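Local structure of peptide synthetase, module 7 (Actinoplanes teichomyceticus, 4TX3) at residues 15-20 against 179-184; 21-26 against 301-306; 48-53 against 131-136. The protein is a condensation-type domain of a nonribosomal peptide synthetase module that probably takes part in assembling a glycopeptide antibiotic. All blocks are in the same frame, centred on the assembly; numbering follows the deposited sequence.

Overall arrangement
Interactions 1 and 2 are neighbours, their centres about 11 Å apart, and F180 of interaction 1 lies against Q23 and P303 of interaction 2, while T20 leads straight into helix 21-28. Interaction 1 is the most buried, an apolar meeting of a loop with helix 180-191 without a direct hydrogen bond across it. Interaction 2, partly buried, is carried by one arginine reaching the carbonyls of a loop, with Q23 packed on P303. Interaction 3 stands apart, its centre some 35 Å or more from the others, at the end of a sheet in the outer part of the chain; there backbone pairing, bridging waters and exposed charged side chains take over.

Interaction 1 (15-20 against 179-184); sequences ERVPLT and QFADYA. With SO4 (sulfate ion), chain H.
T20 sets its methyl group against A184, where the loop leading to helix 21-28 crosses the first turn of helix 180-191 within the condensation domain. T20 is the N-cap of helix 21-28: its side chain caps a backbone N in that helix, while Q23 OE1 bonds back to T20 N, as in a capping box. With OG1 set between the backbone N and the carbonyl carbon (chi1 64°), the hydroxyl serves the helix and CG2 is left for the apolar side. There T20 CG2 lies 3.6 Å from F180 CZ. The same methyl also meets the Y183 ring and, at 3.9 Å from T20 CG2, A184 CB, so it fits between two rings and an alanine. Threonine suits the place because it supplies a capping oxygen and a greasy branch from the same carbon.

Alanine suits position 184 because its short side chain already brings A184 CB within 3.3 Å of P18 O, whose carbonyl accepts a bond from Q83 NE2. One turn earlier, V17 CG1 rests on A181 CB at 3.7 Å; both are buried. A water donates to L19 O and A184 O, bridging the two backbones. Beyond the contact, a sulfate, probably from the crystallisation liquor, lies at the edge of the R16 guanidinium and in its plane, with R16 NE bonded to O2 of the sulfate at 2.8 Å.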
loop_
_atom_site.group_PDB
_atom_site.type_symbol
_atom_site.label_atom_id
_atom_site.label_comp_id
_atom_site.label_asym_id
_atom_site.label_seq_id
_atom_site.Cartn_x
_atom_site.Cartn_y
_atom_site.Cartn_z
ATOM N N GLU B 15 -24.111 24.985 -6.912
ATOM C CA GLU B 15 -23.713 26.283 -6.386
ATOM C C GLU B 15 -23.495 26.195 -4.884
ATOM O O GLU B 15 -22.629 26.858 -4.329
ATOM C CB GLU B 15 -24.771 27.341 -6.714
ATOM C CG GLU B 15 -24.738 27.835 -8.158
ATOM C CD GLU B 15 -23.414 28.493 -8.514
ATOM O OE1 GLU B 15 -22.984 29.389 -7.758
ATOM O OE2 GLU B 15 -22.801 28.111 -9.540
ATOM N N ARG B 16 -24.275 25.351 -4.230
ATOM C CA ARG B 16 -24.185 25.202 -2.787
ATOM C C ARG B 16 -23.854 23.758 -2.405
ATOM O O ARG B 16 -24.736 22.920 -2.245
ATOM C CB ARG B 16 -25.493 25.668 -2.144
ATOM C CG ARG B 16 -25.805 27.120 -2.473
ATOM C CD ARG B 16 -27.302 27.389 -2.548
ATOM N NE ARG B 16 -27.968 26.780 -3.707
ATOM C CZ ARG B 16 -29.248 26.994 -4.018
ATOM N NH1 ARG B 16 -29.974 27.814 -3.271
ATOM N NH2 ARG B 16 -29.807 26.408 -5.075
ATOM N N VAL B 17 -22.561 23.477 -2.282
ATOM C CA VAL B 17 -22.078 22.143 -1.962
ATOM C C VAL B 17 -22.248 21.880 -0.472
ATOM O O VAL B 17 -21.781 22.663 0.358
ATOM C CB VAL B 17 -20.596 21.985 -2.363
ATOM C CG1 VAL B 17 -20.053 20.633 -1.908
ATOM C CG2 VAL B 17 -20.434 22.194 -3.868
ATOM N N PRO B 18 -22.935 20.786 -0.117
ATOM C CA PRO B 18 -23.166 20.551 1.309
ATOM C C PRO B 18 -21.931 20.017 2.026
ATOM O O PRO B 18 -21.082 19.379 1.412
ATOM C CB PRO B 18 -24.272 19.499 1.308
ATOM C CG PRO B 18 -24.020 18.728 0.077
ATOM C CD PRO B 18 -23.527 19.724 -0.947
ATOM N N LEU B 19 -21.857 20.282 3.323
ATOM C CA LEU B 19 -20.931 19.587 4.203
ATOM C C LEU B 19 -21.379 18.141 4.431
ATOM O O LEU B 19 -22.576 17.844 4.361
ATOM C CB LEU B 19 -20.840 20.314 5.544
ATOM C CG LEU B 19 -20.021 21.596 5.687
ATOM C CD1 LEU B 19 -20.570 22.759 4.892
ATOM C CD2 LEU B 19 -19.892 21.958 7.182
ATOM N N THR B 20 -20.445 17.239 4.734
ATOM C CA THR B 20 -20.860 15.942 5.270
ATOM C C THR B 20 -21.295 16.140 6.711
ATOM O O THR B 20 -21.042 17.192 7.300
ATOM C CB THR B 20 -19.754 14.878 5.249
ATOM O OG1 THR B 20 -18.688 15.286 6.121
ATOM C CG2 THR B 20 -19.236 14.622 3.830
ATOM N N GLN B 179 -13.714 14.128 -6.417
ATOM C CA GLN B 179 -13.372 15.145 -5.415
ATOM C C GLN B 179 -14.271 15.005 -4.178
ATOM O O GLN B 179 -15.333 14.384 -4.257
ATOM C CB GLN B 179 -13.508 16.544 -6.009
ATOM C CG GLN B 179 -12.542 16.801 -7.135
ATOM C CD GLN B 179 -11.104 16.881 -6.665
ATOM O OE1 GLN B 179 -10.820 17.148 -5.480
ATOM N NE2 GLN B 179 -10.180 16.654 -7.594
ATOM N N PHE B 180 -13.871 15.584 -3.046
ATOM C CA PHE B 180 -14.640 15.381 -1.814
ATOM C C PHE B 180 -16.094 15.842 -1.928
ATOM O O PHE B 180 -16.967 15.261 -1.305
ATOM C CB PHE B 180 -13.991 16.076 -0.614
ATOM C CG PHE B 180 -14.587 15.642 0.702
ATOM C CD1 PHE B 180 -14.361 14.360 1.185
ATOM C CD2 PHE B 180 -15.410 16.486 1.422
ATOM C CE1 PHE B 180 -14.937 13.931 2.380
ATOM C CE2 PHE B 180 -15.986 16.070 2.621
ATOM C CZ PHE B 180 -15.744 14.795 3.104
ATOM N N ALA B 181 -16.349 16.881 -2.722
ATOM C CA ALA B 181 -17.708 17.384 -2.930
ATOM C C ALA B 181 -18.629 16.305 -3.513
ATOM O O ALA B 181 -19.839 16.295 -3.237
ATOM C CB ALA B 181 -17.689 18.609 -3.849
ATOM N N ASP B 182 -18.053 15.414 -4.328
ATOM C CA ASP B 182 -18.801 14.296 -4.903
ATOM C C ASP B 182 -19.219 13.287 -3.808
ATOM O O ASP B 182 -20.320 12.742 -3.843
ATOM C CB ASP B 182 -17.971 13.600 -5.988
ATOM C CG ASP B 182 -17.515 14.559 -7.107
ATOM O OD1 ASP B 182 -18.328 15.378 -7.590
ATOM O OD2 ASP B 182 -16.328 14.493 -7.504
ATOM N N TYR B 183 -18.331 13.040 -2.848
ATOM C CA TYR B 183 -18.649 12.216 -1.681
ATOM C C TYR B 183 -19.741 12.872 -0.821
ATOM O O TYR B 183 -20.699 12.209 -0.416
ATOM C CB TYR B 183 -17.388 11.963 -0.837
ATOM C CG TYR B 183 -17.627 11.073 0.353
ATOM C CD1 TYR B 183 -17.784 9.698 0.197
ATOM C CD2 TYR B 183 -17.713 11.605 1.637
ATOM C CE1 TYR B 183 -18.025 8.868 1.304
ATOM C CE2 TYR B 183 -17.958 10.793 2.745
ATOM C CZ TYR B 183 -18.106 9.425 2.577
ATOM O OH TYR B 183 -18.352 8.619 3.680
ATOM N N ALA B 184 -19.595 14.171 -0.556
ATOM C CA ALA B 184 -20.562 14.914 0.254
ATOM C C ALA B 184 -21.973 14.875 -0.339
ATOM O O ALA B 184 -22.962 14.738 0.390
ATOM C CB ALA B 184 -20.110 16.363 0.428
HETATM S S SO4 H . -27.642 24.421 -6.858
HETATM O O1 SO4 H . -26.774 24.741 -7.992
HETATM O O2 SO4 H . -27.044 24.947 -5.625
HETATM O O3 SO4 H . -28.980 24.999 -7.060
HETATM O O4 SO4 H . -27.742 22.963 -6.783
HETATM O O HOH W 1 -23.824 15.748 2.908
#

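Interaction 2 (21-26 against 301-306); sequences ARQLRA and IGPFAR
R22 meets two backbone carbonyls in quite different ways: P303 O lies at the edge of its guanidinium, A305 O over one face. The contact sets helix 21-28 against the loop before strand 306-313 and is centred on an inverse gamma turn at P303. R22 NH1 donates to P303 O at 3.1 Å with an angle of 141° at the hydrogen, and the donor is tilted 25° from the carbonyl plane. A305 O is nearer to R22 NH1, 2.9 Å, but the angle is too poor for a hydrogen bond; what remains is a carbonyl dipole against a cationic face, probably a favourable electrostatic contact. R306 CA lies over the rim of the same face.

The first torsion of R22, with CG anti to the backbone N (chi1 -171°), carries the chain off the helix toward the loop, and bends further out turn the guanidinium onto the carbonyls. Its NE forms a salt bridge with E343, so the group is held from two directions. A leucine in place of R22 would probably leave P303 O without its donor and E343 without its charge partner.

Proline suits the centre of the turn because its ring holds phi near the required value and the turn makes no use of an N-H there, which proline lacks; the turn itself is closed by a weak bond from F304 N to G302 O. At G302 a side chain would run into the F304 ring, which packs edge-to-face with both F180 and Y183. Q23, whose amide is engaged with T20, offers its aliphatic part to the proline ring, Q23 CG lying 3.9 Å from P303 CG.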
loop_
_atom_site.group_PDB
_atom_site.type_symbol
_atom_site.label_atom_id
_atom_site.label_comp_id
_atom_site.label_asym_id
_atom_site.label_seq_id
_atom_site.Cartn_x
_atom_site.Cartn_y
_atom_site.Cartn_z
ATOM N N ALA B 21 -21.935 15.121 7.276
ATOM C CA ALA B 21 -22.342 15.155 8.675
ATOM C C ALA B 21 -21.131 15.310 9.594
ATOM O O ALA B 21 -21.189 16.047 10.569
ATOM C CB ALA B 21 -23.142 13.895 9.034
ATOM N N ARG B 22 -20.031 14.632 9.267
ATOM C CA ARG B 22 -18.807 14.746 10.057
ATOM C C ARG B 22 -18.253 16.175 10.021
ATOM O O ARG B 22 -17.848 16.705 11.055
ATOM C CB ARG B 22 -17.752 13.748 9.570
ATOM C CG ARG B 22 -16.508 13.626 10.470
ATOM C CD ARG B 22 -15.983 12.196 10.533
ATOM N NE ARG B 22 -17.105 11.265 10.539
ATOM C CZ ARG B 22 -17.388 10.426 9.547
ATOM N NH1 ARG B 22 -16.595 10.360 8.481
ATOM N NH2 ARG B 22 -18.457 9.645 9.626
ATOM N N GLN B 23 -18.257 16.801 8.844
ATOM C CA GLN B 23 -17.778 18.184 8.702
ATOM C C GLN B 23 -18.629 19.198 9.490
ATOM O O GLN B 23 -18.097 20.092 10.167
ATOM C CB GLN B 23 -17.761 18.596 7.229
ATOM C CG GLN B 23 -16.735 17.892 6.356
ATOM C CD GLN B 23 -16.827 18.342 4.900
ATOM O OE1 GLN B 23 -17.904 18.326 4.305
ATOM N NE2 GLN B 23 -15.699 18.761 4.331
ATOM N N LEU B 24 -19.950 19.064 9.373
ATOM C CA LEU B 24 -20.880 19.946 10.064
ATOM C C LEU B 24 -20.682 19.897 11.581
ATOM O O LEU B 24 -20.810 20.920 12.256
ATOM C CB LEU B 24 -22.322 19.584 9.710
ATOM C CG LEU B 24 -23.422 20.454 10.332
ATOM C CD1 LEU B 24 -23.255 21.889 9.911
ATOM C CD2 LEU B 24 -24.811 19.928 9.961
ATOM N N ARG B 25 -20.361 18.721 12.120
ATOM C CA ARG B 25 -20.100 18.638 13.550
ATOM C C ARG B 25 -18.785 19.323 13.885
ATOM O O ARG B 25 -18.697 20.070 14.856
ATOM C CB ARG B 25 -20.067 17.199 14.042
ATOM C CG ARG B 25 -19.836 17.126 15.550
ATOM C CD ARG B 25 -20.030 15.728 16.101
ATOM N NE ARG B 25 -19.300 15.591 17.350
ATOM C CZ ARG B 25 -19.830 15.820 18.545
ATOM N NH1 ARG B 25 -21.115 16.178 18.649
ATOM N NH2 ARG B 25 -19.072 15.677 19.633
ATOM N N ALA B 26 -17.765 19.068 13.074
ATOM C CA ALA B 26 -16.499 19.768 13.221
ATOM C C ALA B 26 -16.720 21.280 13.172
ATOM O O ALA B 26 -16.222 22.008 14.026
ATOM C CB ALA B 26 -15.510 19.329 12.138
ATOM N N ILE B 301 -7.897 12.811 -0.197
ATOM C CA ILE B 301 -7.839 13.451 1.115
ATOM C C ILE B 301 -9.265 13.847 1.542
ATOM O O ILE B 301 -10.052 14.334 0.727
ATOM C CB ILE B 301 -6.913 14.697 1.081
ATOM C CG1 ILE B 301 -5.442 14.260 0.894
ATOM C CG2 ILE B 301 -7.123 15.586 2.313
ATOM C CD1 ILE B 301 -4.472 15.382 0.656
ATOM N N GLY B 302 -9.603 13.627 2.809
ATOM C CA GLY B 302 -10.926 13.950 3.309
ATOM C C GLY B 302 -11.158 13.385 4.695
ATOM O O GLY B 302 -10.441 12.492 5.143
ATOM N N PRO B 303 -12.151 13.924 5.405
ATOM C CA PRO B 303 -12.529 13.380 6.714
ATOM C C PRO B 303 -13.348 12.098 6.562
ATOM O O PRO B 303 -14.535 12.060 6.921
ATOM C CB PRO B 303 -13.365 14.497 7.315
ATOM C CG PRO B 303 -13.983 15.181 6.128
ATOM C CD PRO B 303 -12.919 15.133 5.060
ATOM N N PHE B 304 -12.705 11.059 6.033
ATOM C CA PHE B 304 -13.365 9.799 5.727
ATOM C C PHE B 304 -13.464 8.830 6.897
ATOM O O PHE B 304 -14.250 7.892 6.840
ATOM C CB PHE B 304 -12.639 9.084 4.584
ATOM C CG PHE B 304 -12.766 9.772 3.271
ATOM C CD1 PHE B 304 -14.002 9.834 2.621
ATOM C CD2 PHE B 304 -11.651 10.343 2.667
ATOM C CE1 PHE B 304 -14.124 10.467 1.409
ATOM C CE2 PHE B 304 -11.764 10.987 1.438
ATOM C CZ PHE B 304 -12.998 11.047 0.807
ATOM N N ALA B 305 -12.655 9.004 7.932
ATOM C CA ALA B 305 -12.650 7.991 8.977
ATOM C C ALA B 305 -13.947 8.112 9.775
ATOM O O ALA B 305 -14.413 9.218 10.031
ATOM C CB ALA B 305 -11.403 8.120 9.880
ATOM N N ARG B 306 -14.534 6.978 10.147
ATOM C CA ARG B 306 -15.901 6.956 10.703
ATOM C C ARG B 306 -15.994 6.314 12.075
ATOM O O ARG B 306 -15.638 5.135 12.240
ATOM C CB ARG B 306 -16.807 6.200 9.754
ATOM C CG ARG B 306 -16.036 5.126 9.072
ATOM C CD ARG B 306 -16.654 4.689 7.797
ATOM N NE ARG B 306 -15.890 3.572 7.297
ATOM C CZ ARG B 306 -16.442 2.474 6.814
ATOM N NH1 ARG B 306 -17.769 2.368 6.789
ATOM N NH2 ARG B 306 -15.667 1.474 6.391
#

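Interaction 3 (48-53 against 131-136); sequences RGRLDV and SEKEHV
G49 N donates to K133 O at 2.7 Å, nearly straight at 164°, where strand 40-49 runs beside the beta hairpin of strands 123-129 and 134-142. The hairpin reverses through a type I turn from S131 to E134, and R48 of strand 40-49 and E134 of strand 134-142 form an antiparallel non-hydrogen-bonded pair. K133 O also receives R48 CA in a CA-H...O contact of 3.2 Å, so one carbonyl holds two neighbouring residues. G49 has backbone angles at which a side chain would jam against the carbonyl oxygen of R48, which explains the glycine.

Past this pair the two segments diverge, and waters bridge them. One donates to G49 O and lies 2.7 Å from H135 ND1; another accepts from L51 N and donates to E132 O.

The outer side chains are charged, as suits an exposed sheet end. E132 OE2 sits in the plane of the R50 guanidinium at its edge, but 3.8 Å from R50 NH1, a long salt bridge. K133 runs its extended chain across R50, with K133 CE 3.8 Å from R50 CG, so that carbon meets carbon while the two positively charged groups stay apart. The R48 and E134 side chains run alongside each other in the same direction, R48 CG passing E134 OE2, yet that carboxylate has its salt bridge with R46.

Inward the contact turns apolar. A chi1 of 174° swings the L51 branch away from its own backbone N and brings a methyl over the H135 imidazole in a CH-pi contact, L51 CD2 standing 3.8 Å from the centroid of the H135 ring and 20° off the normal.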
loop_
_atom_site.group_PDB
_atom_site.type_symbol
_atom_site.label_atom_id
_atom_site.label_comp_id
_atom_site.label_asym_id
_atom_site.label_seq_id
_atom_site.Cartn_x
_atom_site.Cartn_y
_atom_site.Cartn_z
ATOM N N ARG B 48 17.078 16.689 4.976
ATOM C CA ARG B 48 18.533 16.887 4.946
ATOM C C ARG B 48 19.073 16.783 3.529
ATOM O O ARG B 48 18.944 15.737 2.881
ATOM C CB ARG B 48 19.232 15.868 5.840
ATOM C CG ARG B 48 18.697 15.827 7.260
ATOM C CD ARG B 48 19.210 14.610 8.017
ATOM N NE ARG B 48 18.591 13.359 7.573
ATOM C CZ ARG B 48 19.119 12.148 7.762
ATOM N NH1 ARG B 48 20.293 12.020 8.382
ATOM N NH2 ARG B 48 18.477 11.064 7.323
ATOM N N GLY B 49 19.678 17.861 3.046
ATOM C CA GLY B 49 20.137 17.901 1.671
ATOM C C GLY B 49 19.812 19.231 1.022
ATOM O O GLY B 49 19.359 20.160 1.691
ATOM N N ARG B 50 20.041 19.336 -0.279
ATOM C CA ARG B 50 19.752 20.587 -0.955
ATOM C C ARG B 50 18.283 20.664 -1.363
ATOM O O ARG B 50 17.823 19.999 -2.289
ATOM C CB ARG B 50 20.679 20.783 -2.150
ATOM C CG ARG B 50 22.010 21.327 -1.685
ATOM C CD ARG B 50 22.894 21.738 -2.822
ATOM N NE ARG B 50 22.492 23.014 -3.407
ATOM C CZ ARG B 50 22.814 24.204 -2.906
ATOM N NH1 ARG B 50 23.532 24.286 -1.787
ATOM N NH2 ARG B 50 22.417 25.311 -3.527
ATOM N N LEU B 51 17.571 21.503 -0.627
ATOM C CA LEU B 51 16.153 21.687 -0.771
ATOM C C LEU B 51 15.843 22.786 -1.787
ATOM O O LEU B 51 16.325 23.910 -1.680
ATOM C CB LEU B 51 15.556 22.020 0.597
ATOM C CG LEU B 51 14.077 22.385 0.674
ATOM C CD1 LEU B 51 13.255 21.236 0.118
ATOM C CD2 LEU B 51 13.673 22.716 2.117
ATOM N N ASP B 52 15.036 22.461 -2.780
ATOM C CA ASP B 52 14.615 23.457 -3.738
ATOM C C ASP B 52 13.355 24.113 -3.159
ATOM O O ASP B 52 12.242 23.593 -3.306
ATOM C CB ASP B 52 14.378 22.804 -5.106
ATOM C CG ASP B 52 14.138 23.813 -6.227
ATOM O OD1 ASP B 52 13.611 24.923 -5.952
ATOM O OD2 ASP B 52 14.460 23.473 -7.396
ATOM N N VAL B 53 13.539 25.242 -2.478
ATOM C CA VAL B 53 12.462 25.835 -1.691
ATOM C C VAL B 53 11.323 26.346 -2.586
ATOM O O VAL B 53 10.146 26.116 -2.292
ATOM C CB VAL B 53 12.983 26.986 -0.788
ATOM C CG1 VAL B 53 11.855 27.561 0.041
ATOM C CG2 VAL B 53 14.089 26.484 0.131
ATOM N N SER B 131 19.956 24.846 8.974
ATOM C CA SER B 131 21.224 25.222 8.348
ATOM C C SER B 131 21.043 25.138 6.835
ATOM O O SER B 131 19.932 24.929 6.372
ATOM C CB SER B 131 22.362 24.323 8.815
ATOM O OG SER B 131 22.211 23.024 8.286
ATOM N N GLU B 132 22.119 25.284 6.067
ATOM C CA GLU B 132 21.991 25.365 4.613
ATOM C C GLU B 132 21.436 24.073 4.008
ATOM O O GLU B 132 20.774 24.118 2.975
ATOM C CB GLU B 132 23.334 25.714 3.958
ATOM C CG GLU B 132 23.243 25.984 2.455
ATOM C CD GLU B 132 24.567 26.433 1.838
ATOM O OE1 GLU B 132 25.629 26.198 2.469
ATOM O OE2 GLU B 132 24.546 27.021 0.725
ATOM N N LYS B 133 21.675 22.935 4.649
ATOM C CA LYS B 133 21.156 21.668 4.121
ATOM C C LYS B 133 20.266 20.922 5.123
ATOM O O LYS B 133 20.086 19.710 5.025
ATOM C CB LYS B 133 22.315 20.765 3.667
ATOM C CG LYS B 133 23.071 21.324 2.474
ATOM C CD LYS B 133 24.080 20.344 1.892
ATOM C CE LYS B 133 24.863 20.986 0.742
ATOM N NZ LYS B 133 25.782 20.025 0.069
ATOM N N GLU B 134 19.708 21.648 6.083
ATOM C CA GLU B 134 18.841 21.043 7.090
ATOM C C GLU B 134 17.589 21.889 7.286
ATOM O O GLU B 134 17.661 23.021 7.765
ATOM C CB GLU B 134 19.574 20.890 8.421
ATOM C CG GLU B 134 18.857 20.010 9.422
ATOM C CD GLU B 134 19.607 18.718 9.705
ATOM O OE1 GLU B 134 20.832 18.676 9.446
ATOM O OE2 GLU B 134 18.982 17.743 10.182
ATOM N N HIS B 135 16.443 21.345 6.903
ATOM C CA HIS B 135 15.175 22.038 7.103
ATOM C C HIS B 135 14.160 21.129 7.772
ATOM O O HIS B 135 14.284 19.897 7.744
ATOM C CB HIS B 135 14.594 22.543 5.777
ATOM C CG HIS B 135 15.452 23.543 5.070
ATOM N ND1 HIS B 135 16.598 23.192 4.386
ATOM C CD2 HIS B 135 15.316 24.884 4.922
ATOM C CE1 HIS B 135 17.138 24.277 3.853
ATOM N NE2 HIS B 135 16.376 25.316 4.160
ATOM N N VAL B 136 13.149 21.746 8.371
ATOM C CA VAL B 136 11.989 21.007 8.831
ATOM C C VAL B 136 10.714 21.596 8.224
ATOM O O VAL B 136 10.440 22.797 8.330
ATOM C CB VAL B 136 11.917 20.997 10.347
ATOM C CG1 VAL B 136 10.534 20.609 10.807
ATOM C CG2 VAL B 136 12.958 20.033 10.897
HETATM O O HOH W 2 17.069 20.724 3.482
HETATM O O HOH W 3 19.128 23.258 1.301
#